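Local structure of uncharacterized protein (Archaeoglobus fulgidus, 3LOT) at residues 170-175 with 196-201. The protein is probably a zinc-dependent beta-keto acid cleavage enzyme, acting on 3-keto-5-aminohexanoate or a related substrate. Numbering follows the deposited sequence. Where two conformers were deposited one is given.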
loop_
_atom_site.group_PDB
_atom_site.type_symbol
_atom_site.label_atom_id
_atom_site.label_comp_id
_atom_site.label_asym_id
_atom_site.label_seq_id
_atom_site.Cartn_x
_atom_site.Cartn_y
_atom_site.Cartn_z
ATOM N N LYS D 170 23.850 20.932 -8.324
ATOM C CA LYS D 170 22.852 19.882 -8.392
ATOM C C LYS D 170 21.746 20.156 -7.382
ATOM O O LYS D 170 22.025 20.398 -6.205
ATOM C CB LYS D 170 23.401 18.504 -8.084
ATOM C CG LYS D 170 22.353 17.426 -8.395
ATOM C CD LYS D 170 22.878 16.031 -8.336
ATOM C CE LYS D 170 21.785 14.973 -8.725
ATOM N NZ LYS D 170 21.461 14.993 -10.167
ATOM N N PRO D 171 20.487 20.070 -7.829
ATOM C CA PRO D 171 19.382 20.150 -6.899
ATOM C C PRO D 171 19.192 18.880 -6.079
ATOM O O PRO D 171 19.161 17.761 -6.600
ATOM C CB PRO D 171 18.162 20.370 -7.824
ATOM C CG PRO D 171 18.726 20.713 -9.133
ATOM C CD PRO D 171 20.021 20.071 -9.224
ATOM N N GLU D 172 19.040 19.064 -4.782
ATOM C CA GLU D 172 18.567 18.004 -3.922
ATOM C C GLU D 172 17.152 18.398 -3.563
ATOM O O GLU D 172 16.956 19.384 -2.867
ATOM C CB GLU D 172 19.408 17.898 -2.670
ATOM C CG GLU D 172 18.901 16.813 -1.732
ATOM C CD GLU D 172 19.779 16.590 -0.541
ATOM O OE1 GLU D 172 19.625 17.334 0.430
ATOM O OE2 GLU D 172 20.552 15.622 -0.545
ATOM N N LEU D 173 16.184 17.586 -3.995
ATOM C CA LEU D 173 14.805 18.032 -4.118
ATOM C C LEU D 173 14.076 17.557 -2.892
ATOM O O LEU D 173 13.786 16.386 -2.778
ATOM C CB LEU D 173 14.190 17.442 -5.379
ATOM C CG LEU D 173 14.896 17.822 -6.711
ATOM C CD1 LEU D 173 14.432 16.881 -7.791
ATOM C CD2 LEU D 173 14.579 19.273 -7.074
ATOM N N GLU D 174 13.765 18.484 -2.006
ATOM C CA GLU D 174 13.253 18.132 -0.697
ATOM C C GLU D 174 11.757 17.973 -0.863
ATOM O O GLU D 174 11.098 18.878 -1.412
ATOM C CB GLU D 174 13.558 19.232 0.314
ATOM C CG GLU D 174 14.975 19.822 0.222
ATOM C CD GLU D 174 16.088 18.816 0.452
ATOM O OE1 GLU D 174 15.844 17.754 1.071
ATOM O OE2 GLU D 174 17.223 19.093 -0.007
ATOM N N CYS D 175 11.255 16.810 -0.476
ATOM C CA CYS D 175 9.843 16.523 -0.509
ATOM C C CYS D 175 9.292 16.136 0.860
ATOM O O CYS D 175 9.756 15.184 1.464
ATOM C CB CYS D 175 9.538 15.382 -1.465
ATOM S SG CYS D 175 10.033 15.754 -3.202
ATOM N N PRO D 196 19.600 12.284 -13.714
ATOM C CA PRO D 196 18.825 11.659 -12.641
ATOM C C PRO D 196 18.601 12.619 -11.482
ATOM O O PRO D 196 19.504 13.331 -11.057
ATOM C CB PRO D 196 19.721 10.509 -12.174
ATOM C CG PRO D 196 21.049 10.821 -12.679
ATOM C CD PRO D 196 20.947 11.716 -13.835
ATOM N N LEU D 197 17.387 12.630 -10.988
ATOM C CA LEU D 197 17.026 13.517 -9.925
ATOM C C LEU D 197 17.554 12.961 -8.602
ATOM O O LEU D 197 17.762 11.758 -8.447
ATOM C CB LEU D 197 15.509 13.660 -9.847
ATOM C CG LEU D 197 14.752 13.993 -11.150
ATOM C CD1 LEU D 197 13.281 14.073 -10.824
ATOM C CD2 LEU D 197 15.233 15.269 -11.799
ATOM N N ARG D 198 17.796 13.863 -7.674
ATOM C CA ARG D 198 18.112 13.516 -6.300
ATOM C C ARG D 198 16.998 14.011 -5.414
ATOM O O ARG D 198 16.820 15.206 -5.282
ATOM C CB ARG D 198 19.442 14.154 -5.905
ATOM C CG ARG D 198 19.888 13.867 -4.465
ATOM C CD ARG D 198 19.973 12.416 -4.152
ATOM N NE ARG D 198 20.645 12.212 -2.865
ATOM C CZ ARG D 198 20.942 11.020 -2.336
ATOM N NH1 ARG D 198 20.665 9.918 -2.981
ATOM N NH2 ARG D 198 21.539 10.934 -1.145
ATOM N N LEU D 199 16.284 13.089 -4.767
ATOM C CA LEU D 199 15.161 13.438 -3.883
ATOM C C LEU D 199 15.504 13.144 -2.430
ATOM O O LEU D 199 16.172 12.175 -2.107
ATOM C CB LEU D 199 13.864 12.628 -4.208
ATOM C CG LEU D 199 13.226 12.477 -5.600
ATOM C CD1 LEU D 199 11.676 12.336 -5.532
ATOM C CD2 LEU D 199 13.591 13.571 -6.524
ATOM N N GLN D 200 14.965 13.941 -1.536
ATOM C CA GLN D 200 15.037 13.636 -0.149
ATOM C C GLN D 200 13.636 13.684 0.455
ATOM O O GLN D 200 12.888 14.646 0.277
ATOM C CB GLN D 200 15.961 14.610 0.507
ATOM C CG GLN D 200 16.151 14.415 2.000
ATOM C CD GLN D 200 17.580 14.637 2.357
ATOM O OE1 GLN D 200 18.275 13.715 2.738
ATOM N NE2 GLN D 200 18.056 15.864 2.148
ATOM N N PHE D 201 13.278 12.620 1.125
ATOM C CA PHE D 201 11.961 12.483 1.688
ATOM C C PHE D 201 12.087 12.896 3.151
ATOM O O PHE D 201 12.955 12.357 3.844
ATOM C CB PHE D 201 11.515 11.039 1.598
ATOM C CG PHE D 201 11.457 10.478 0.189
ATOM C CD1 PHE D 201 11.070 11.242 -0.880
ATOM C CD2 PHE D 201 11.704 9.125 -0.029
ATOM C CE1 PHE D 201 10.956 10.674 -2.144
ATOM C CE2 PHE D 201 11.601 8.579 -1.302
ATOM C CZ PHE D 201 11.243 9.360 -2.349
HETATM O O HOH W 1 18.234 16.554 -8.799
HETATM O O HOH W 2 21.011 14.096 1.805
#
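Leu-173 pairs with Leu-199 and Cys-175 with Phe-201 where the neighbouring parallel strands 170-175 and 197-203 of the TIM barrel meet, joined through helix 178-189 in a beta-alpha-beta crossover. Three backbone bonds form the ladder: Leu-173 N to Arg-198 O (2.8 Å), Gln-200 N to Leu-173 O, and Cys-175 N to Gln-200 O. Toward the start of the strands the direct ladder gives way to a water, which donates to Pro-171 O and accepts from Arg-198 N.

Polar side chains fill the face turned into the barrel. Gln-200 and Glu-174 run side by side; in the conformer given, Gln-200 NE2 makes a nearly straight bond to the syn lone pair of Glu-174 OE1 (3.1 Å), with that oxygen in the plane of the Gln-200 amide. Glu-174 is also modelled a second way, so this bond is doubtful. Ser-235 OG is the firm partner of Gln-200 OE1, and in that conformer the amide is held at both its nitrogen and its oxygen. A second water lies between Gln-200 OE1 and Glu-172 OE2, within hydrogen-bonding distance of each. Arg-198 lies alongside Glu-172, but NE stays 4.1 Å from OE2, beyond a salt bridge, and its guanidinium turns instead to Asp-256 and Thr-233. This face adjoins the metal site: Glu-172 is close to the zinc ligand His-50, and the side chain of Glu-174 is about 7 Å from the zinc ion.

On the other face, Leu-173 CD1 meets Leu-199 CD2 at 3.6 Å and Leu-197 CB at 4.0 Å; Leu-173 and Leu-197 also pack on Thr-184 of helix 178-189. Cys-175 CB approaches the edge of the Phe-201 ring.

At the entry to the strands, the Lys-170 chain is extended until its last torsion (chi4 71°), which bends NZ onto Pro-196 O, 2.7 Å away and nearly in line with the carbonyl bond.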